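Local coordinates for protein insect group II chitinase (Ostrinia furnacalis, PDB 5Y2A) that probably hydrolyses chitin as a glycoside hydrolase of family 18, being the second catalytic domain of an insect group II chitinase, at residues I49-H52 and L56-E59; G273-A278 and S283-C288. All coordinates share one frame; numbering follows the deposited sequence.

Interaction 1: I49-H52 and L56-E59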
ATOM      1  N   ILE A  49      15.182  19.138  -0.717  1.00 23.43           N
ATOM      2  CA  ILE A  49      14.334  18.670   0.373  1.00 21.57           C
ATOM      3  C   ILE A  49      13.034  19.457   0.406  1.00 24.86           C
ATOM      4  O   ILE A  49      13.022  20.684   0.246  1.00 23.78           O
ATOM      5  CB  ILE A  49      15.075  18.806   1.715  1.00 21.17           C
ATOM      6  CG1 ILE A  49      16.283  17.877   1.768  1.00 20.09           C
ATOM      7  CG2 ILE A  49      14.124  18.568   2.886  1.00 20.54           C
ATOM      8  CD1 ILE A  49      17.204  18.147   2.953  1.00 19.36           C
ATOM      9  N   LYS A  50      11.927  18.750   0.626  1.00 23.14           N
ATOM     10  CA  LYS A  50      10.654  19.396   0.913  1.00 23.01           C
ATOM     11  C   LYS A  50       9.890  18.554   1.922  1.00 21.65           C
ATOM     12  O   LYS A  50      10.122  17.351   2.063  1.00 20.13           O
ATOM     13  CB  LYS A  50       9.809  19.607  -0.353  1.00 24.99           C
ATOM     14  CG  LYS A  50       9.122  18.353  -0.875  1.00 24.23           C
ATOM     15  CD  LYS A  50       8.100  18.690  -1.960  1.00 23.39           C
ATOM     16  CE  LYS A  50       7.621  17.430  -2.664  1.00 28.96           C
ATOM     17  NZ  LYS A  50       6.822  17.720  -3.887  1.00 26.55           N
ATOM     18  N   SER A  51       8.993  19.215   2.648  1.00 19.74           N
ATOM     19  CA  SER A  51       8.129  18.509   3.578  1.00 21.46           C
ATOM     20  C   SER A  51       7.186  17.595   2.811  1.00 23.23           C
ATOM     21  O   SER A  51       6.665  17.959   1.753  1.00 19.48           O
ATOM     22  CB  SER A  51       7.331  19.504   4.418  1.00 20.53           C
ATOM     23  OG  SER A  51       6.273  18.854   5.105  1.00 22.16           O
ATOM     24  N   HIS A  52       6.974  16.398   3.345  1.00 19.06           N
ATOM     25  CA  HIS A  52       6.026  15.467   2.754  1.00 19.80           C
ATOM     26  C   HIS A  52       4.615  15.694   3.272  1.00 19.27           C
ATOM     27  O   HIS A  52       3.660  15.157   2.700  1.00 23.22           O
ATOM     28  CB  HIS A  52       6.468  14.019   3.038  1.00 21.46           C
ATOM     29  CG  HIS A  52       5.587  12.977   2.416  1.00 20.94           C
ATOM     30  ND1 HIS A  52       4.655  12.262   3.137  1.00 23.82           N
ATOM     31  CD2 HIS A  52       5.487  12.543   1.137  1.00 23.06           C
ATOM     32  CE1 HIS A  52       4.022  11.426   2.330  1.00 24.01           C
ATOM     33  NE2 HIS A  52       4.509  11.578   1.111  1.00 23.87           N
ATOM     34  N   LEU A  56       0.900  18.785   8.706  1.00 19.76           N
ATOM     35  CA  LEU A  56       1.425  18.355  10.002  1.00 21.30           C
ATOM     36  C   LEU A  56       2.769  18.998  10.317  1.00 19.11           C
ATOM     37  O   LEU A  56       2.958  19.560  11.404  1.00 18.04           O
ATOM     38  CB  LEU A  56       1.585  16.835  10.054  1.00 21.66           C
ATOM     39  CG  LEU A  56       0.489  15.938  10.622  1.00 26.50           C
ATOM     40  CD1 LEU A  56       1.100  14.578  10.918  1.00 24.53           C
ATOM     41  CD2 LEU A  56      -0.159  16.536  11.860  1.00 22.96           C
ATOM     42  N   ASP A  57       3.727  18.881   9.393  1.00 18.17           N
ATOM     43  CA  ASP A  57       5.111  19.239   9.696  1.00 17.21           C
ATOM     44  C   ASP A  57       5.254  20.731   9.966  1.00 21.96           C
ATOM     45  O   ASP A  57       6.035  21.143  10.832  1.00 18.13           O
ATOM     46  CB  ASP A  57       6.030  18.843   8.538  1.00 16.38           C
ATOM     47  CG  ASP A  57       6.010  17.363   8.243  1.00 16.73           C
ATOM     48  OD1 ASP A  57       5.640  16.567   9.136  1.00 18.82           O
ATOM     49  OD2 ASP A  57       6.403  16.999   7.115  1.00 18.89           O
ATOM     50  N   VAL A  58       4.526  21.552   9.215  1.00 20.05           N
ATOM     51  CA  VAL A  58       4.727  22.998   9.193  1.00 20.55           C
ATOM     52  C   VAL A  58       3.534  23.727   9.797  1.00 23.46           C
ATOM     53  O   VAL A  58       3.668  24.423  10.806  1.00 21.88           O
ATOM     54  CB  VAL A  58       5.022  23.492   7.760  1.00 22.63           C
ATOM     55  CG1 VAL A  58       5.119  25.012   7.728  1.00 23.33           C
ATOM     56  CG2 VAL A  58       6.304  22.861   7.245  1.00 25.20           C
ATOM     57  N   GLU A  59       2.346  23.553   9.209  1.00 24.14           N
ATOM     58  CA  GLU A  59       1.155  24.244   9.696  1.00 24.54           C
ATOM     59  C   GLU A  59       0.897  23.938  11.166  1.00 25.03           C
ATOM     60  O   GLU A  59       0.647  24.843  11.969  1.00 23.59           O
ATOM     61  CB  GLU A  59      -0.058  23.850   8.851  1.00 26.45           C
ATOM     62  CG  GLU A  59      -0.076  24.435   7.454  1.00 32.04           C
ATOM     63  CD  GLU A  59       0.295  25.902   7.434  1.00 37.74           C
ATOM     64  OE1 GLU A  59      -0.397  26.698   8.107  1.00 38.27           O
ATOM     65  OE2 GLU A  59       1.274  26.257   6.743  1.00 46.88           O
TER
HETATM   66  O   HOH W   1       8.285  15.851   5.894  1.00 15.90           O

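Interaction 2: G273-A278 and S283-C288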
ATOM      1  N   GLY A 273      -3.588  -5.137  11.103  1.00 13.63           N
ATOM      2  CA  GLY A 273      -3.918  -4.759  12.459  1.00 14.87           C
ATOM      3  C   GLY A 273      -4.883  -3.584  12.516  1.00 14.52           C
ATOM      4  O   GLY A 273      -4.991  -2.790  11.578  1.00 14.40           O
ATOM      5  N   ASP A 274      -5.571  -3.460  13.659  1.00 15.95           N
ATOM      6  CA  ASP A 274      -6.567  -2.400  13.822  1.00 16.48           C
ATOM      7  C   ASP A 274      -5.931  -1.020  13.742  1.00 14.75           C
ATOM      8  O   ASP A 274      -6.543  -0.067  13.244  1.00 14.78           O
ATOM      9  CB  ASP A 274      -7.292  -2.529  15.162  1.00 20.62           C
ATOM     10  CG  ASP A 274      -8.138  -3.779  15.266  1.00 30.07           C
ATOM     11  OD1 ASP A 274      -8.342  -4.470  14.244  1.00 23.23           O
ATOM     12  OD2 ASP A 274      -8.618  -4.053  16.386  1.00 31.95           O
ATOM     13  N   GLU A 275      -4.716  -0.885  14.254  1.00 12.88           N
ATOM     14  CA  GLU A 275      -4.090   0.428  14.306  1.00 14.15           C
ATOM     15  C   GLU A 275      -3.182   0.691  13.116  1.00 16.57           C
ATOM     16  O   GLU A 275      -3.209   1.792  12.556  1.00 15.28           O
ATOM     17  CB  GLU A 275      -3.292   0.576  15.605  1.00 16.39           C
ATOM     18  CG  GLU A 275      -4.155   0.835  16.829  1.00 15.96           C
ATOM     19  CD  GLU A 275      -4.759  -0.429  17.411  1.00 22.06           C
ATOM     20  OE1 GLU A 275      -4.106  -1.493  17.373  1.00 19.96           O
ATOM     21  OE2 GLU A 275      -5.901  -0.354  17.904  1.00 26.89           O
ATOM     22  N   THR A 276      -2.383  -0.291  12.697  1.00 12.24           N
ATOM     23  CA  THR A 276      -1.447  -0.033  11.610  1.00 14.56           C
ATOM     24  C   THR A 276      -2.057  -0.225  10.225  1.00 13.42           C
ATOM     25  O   THR A 276      -1.558   0.372   9.264  1.00 12.41           O
ATOM     26  CB  THR A 276      -0.183  -0.897  11.772  1.00 12.11           C
ATOM     27  OG1 THR A 276      -0.527  -2.285  11.899  1.00 13.39           O
ATOM     28  CG2 THR A 276       0.605  -0.439  13.014  1.00 13.16           C
ATOM     29  N   ARG A 277      -3.121  -1.015  10.102  1.00 11.63           N
ATOM     30  CA  ARG A 277      -3.939  -1.074   8.883  1.00 13.92           C
ATOM     31  C   ARG A 277      -3.100  -1.335   7.635  1.00 17.70           C
ATOM     32  O   ARG A 277      -3.269  -0.693   6.598  1.00 17.51           O
ATOM     33  CB  ARG A 277      -4.735   0.224   8.729  1.00 16.97           C
ATOM     34  CG  ARG A 277      -5.581   0.573   9.935  1.00 16.73           C
ATOM     35  CD  ARG A 277      -5.938   2.051   9.921  1.00 15.94           C
ATOM     36  NE  ARG A 277      -4.713   2.768  10.269  1.00 18.20           N
ATOM     37  CZ  ARG A 277      -4.447   4.039   9.989  1.00 15.66           C
ATOM     38  NH1 ARG A 277      -5.327   4.801   9.352  1.00 13.89           N
ATOM     39  NH2 ARG A 277      -3.274   4.540  10.348  1.00 18.10           N
ATOM     40  N   ALA A 278      -2.197  -2.306   7.723  1.00 12.11           N
ATOM     41  CA  ALA A 278      -1.363  -2.635   6.571  1.00 15.03           C
ATOM     42  C   ALA A 278      -1.109  -4.132   6.579  1.00 16.55           C
ATOM     43  O   ALA A 278      -0.353  -4.622   7.423  1.00 13.37           O
ATOM     44  CB  ALA A 278      -0.050  -1.851   6.605  1.00 17.60           C
ATOM     45  N   SER A 283       2.398  -3.923  14.445  1.00 10.82           N
ATOM     46  CA  SER A 283       3.220  -3.302  15.474  1.00 11.54           C
ATOM     47  C   SER A 283       3.453  -4.283  16.614  1.00 12.98           C
ATOM     48  O   SER A 283       2.720  -5.264  16.783  1.00 12.33           O
ATOM     49  CB  SER A 283       2.547  -2.039  16.018  1.00 11.87           C
ATOM     50  OG  SER A 283       1.405  -2.377  16.799  1.00 11.34           O
ATOM     51  N   PHE A 284       4.486  -4.008  17.409  1.00 10.59           N
ATOM     52  CA  PHE A 284       4.733  -4.851  18.573  1.00 12.07           C
ATOM     53  C   PHE A 284       3.519  -4.884  19.492  1.00 12.42           C
ATOM     54  O   PHE A 284       3.167  -5.944  20.019  1.00 12.96           O
ATOM     55  CB  PHE A 284       5.970  -4.379  19.340  1.00 12.33           C
ATOM     56  CG  PHE A 284       6.313  -5.264  20.520  1.00 14.76           C
ATOM     57  CD1 PHE A 284       6.616  -6.609  20.332  1.00 14.02           C
ATOM     58  CD2 PHE A 284       6.301  -4.760  21.812  1.00 16.65           C
ATOM     59  CE1 PHE A 284       6.919  -7.427  21.409  1.00 15.24           C
ATOM     60  CE2 PHE A 284       6.606  -5.578  22.898  1.00 15.66           C
ATOM     61  CZ  PHE A 284       6.914  -6.913  22.693  1.00 14.26           C
ATOM     62  N   TYR A 285       2.848  -3.739  19.683  1.00 12.56           N
ATOM     63  CA  TYR A 285       1.701  -3.734  20.585  1.00 13.48           C
ATOM     64  C   TYR A 285       0.515  -4.494  19.995  1.00 13.28           C
ATOM     65  O   TYR A 285      -0.249  -5.116  20.744  1.00 13.83           O
ATOM     66  CB  TYR A 285       1.311  -2.299  20.975  1.00 13.92           C
ATOM     67  CG  TYR A 285       0.876  -1.361  19.863  1.00 14.44           C
ATOM     68  CD1 TYR A 285      -0.430  -1.379  19.378  1.00 13.33           C
ATOM     69  CD2 TYR A 285       1.755  -0.420  19.342  1.00 12.07           C
ATOM     70  CE1 TYR A 285      -0.836  -0.503  18.371  1.00 13.26           C
ATOM     71  CE2 TYR A 285       1.359   0.462  18.338  1.00 13.57           C
ATOM     72  CZ  TYR A 285       0.057   0.414  17.864  1.00 13.44           C
ATOM     73  OH  TYR A 285      -0.343   1.289  16.871  1.00 13.59           O
ATOM     74  N   GLU A 286       0.351  -4.481  18.667  1.00 11.91           N
ATOM     75  CA  GLU A 286      -0.682  -5.318  18.058  1.00 12.76           C
ATOM     76  C   GLU A 286      -0.366  -6.800  18.248  1.00 13.37           C
ATOM     77  O   GLU A 286      -1.273  -7.627  18.398  1.00 12.55           O
ATOM     78  CB  GLU A 286      -0.826  -4.978  16.571  1.00 12.61           C
ATOM     79  CG  GLU A 286      -1.479  -3.620  16.322  1.00 13.45           C
ATOM     80  CD  GLU A 286      -1.425  -3.178  14.863  1.00 13.80           C
ATOM     81  OE1 GLU A 286      -0.400  -3.416  14.183  1.00 13.74           O
ATOM     82  OE2 GLU A 286      -2.412  -2.568  14.398  1.00 13.42           O
ATOM     83  N   ILE A 287       0.915  -7.155  18.235  1.00 11.99           N
ATOM     84  CA  ILE A 287       1.297  -8.538  18.500  1.00 12.73           C
ATOM     85  C   ILE A 287       1.012  -8.898  19.953  1.00 16.24           C
ATOM     86  O   ILE A 287       0.565 -10.012  20.258  1.00 14.75           O
ATOM     87  CB  ILE A 287       2.775  -8.746  18.132  1.00 12.86           C
ATOM     88  CG1 ILE A 287       2.977  -8.554  16.626  1.00 13.59           C
ATOM     89  CG2 ILE A 287       3.266 -10.117  18.576  1.00 13.03           C
ATOM     90  CD1 ILE A 287       4.425  -8.427  16.242  1.00 13.53           C
ATOM     91  N   CYS A 288       1.266  -7.964  20.873  1.00 12.78           N
ATOM     92  CA  CYS A 288       0.962  -8.197  22.283  1.00 16.25           C
ATOM     93  C   CYS A 288      -0.520  -8.476  22.481  1.00 15.08           C
ATOM     94  O   CYS A 288      -0.900  -9.413  23.193  1.00 18.36           O
ATOM     95  CB  CYS A 288       1.387  -6.988  23.118  1.00 15.44           C
ATOM     96  SG  CYS A 288       3.145  -6.936  23.481  1.00 17.50           S
TER

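Interaction 1: I49-H52 and L56-E59
S51 and D57 face each other side chain to side chain, the hydroxyl of the first set against a single carboxylate oxygen of the second. S51 OG donates to D57 OD2 at 2.7 Å, reaching it on the anti side and 19° out of the carboxylate plane. With OG anti to the backbone N (chi1 167°), the serine carries its hydroxyl across to the helix, where OG also passes D57 CB at 3.4 Å. The other carboxylate oxygen, OD1, is bonded to Y37 OH and N11 ND2, so the buried D57 carboxylate is gripped at both oxygens and its rotation is restrained. The pair closes the short connection from strand 49-51 to helix 54-59. This strand runs antiparallel to strand 34-42, one of the parallel strands of the TIM barrel, so the contact belongs to an excursion on the way from that strand to strand 75-81. D53, in the turn between the segments, gives its backbone N to S51 OG and, weakly, to D57 OD2. Directly, H52 N and D57 OD2 stand 3.9 Å apart; a water bridges them, accepting from H52 N at 2.9 Å and donating to D57 OD2.

Interaction 2: G273-A278 and S283-C288
Residues 274-276, with helical backbone angles and R277 N bonded to G273 O across the turn, lie against the start of helix 284-292, T276 CA and S283 CA 6.9 Å apart. S283 is the N-cap and forms a capping box with E286: E286 N donates to S283 OG, and S283 N to E286 OE1. Both segments lie between strands 241-254 and 339-343, probably in the insertion domain common in family 18 chitinases. E286, extended beyond CG, also reaches the turn: OE2 accepts from E275 N at 2.9 Å, nearly in line with the C-O bond, and from T276 N at 2.8 Å; OE1 takes T276 OG1 at 2.6 Å on its syn lone pair. Replacing E286 with an alanine would probably leave the E275 and T276 amides without their acceptor and open half of the capping box. E275 slides past in the opposite direction, OE1 3.6 Å from E286 OE2; if either carboxylate is protonated, E275, whose OE2 bonds weakly to Y354 OH, is perhaps likelier. Bent at chi2 (82°), E275 crosses Y285 at the ring edge, carboxylate and ring planes 49° apart, with Y285 OH 3.3 Å from E275 CB. S283 OG lies 3.0 Å above the Y285 ring plane, over its centre.

How the interactions relate
Both contacts are largely buried and tie a helix to chain shortly before it: interaction 1 to the later part of 54-59, interaction 2 to the N-cap and first turn of 284-292. Interaction 1 lies in the barrel domain, on an excursion outside the parallel strands; interaction 2 lies in the probable insertion domain. Their centres are 26 Å apart and their nearest atoms about 11 Å. Each turns on one acidic side chain: D57 meets hydroxyls, a side-chain amide and a water, E286 mainly backbone amides, and interaction 2 buries more than twice the surface. Within the assembly, R277 of 273-278 forms a salt bridge with D53 of the second subunit, the turn residue of that copy's interaction 1.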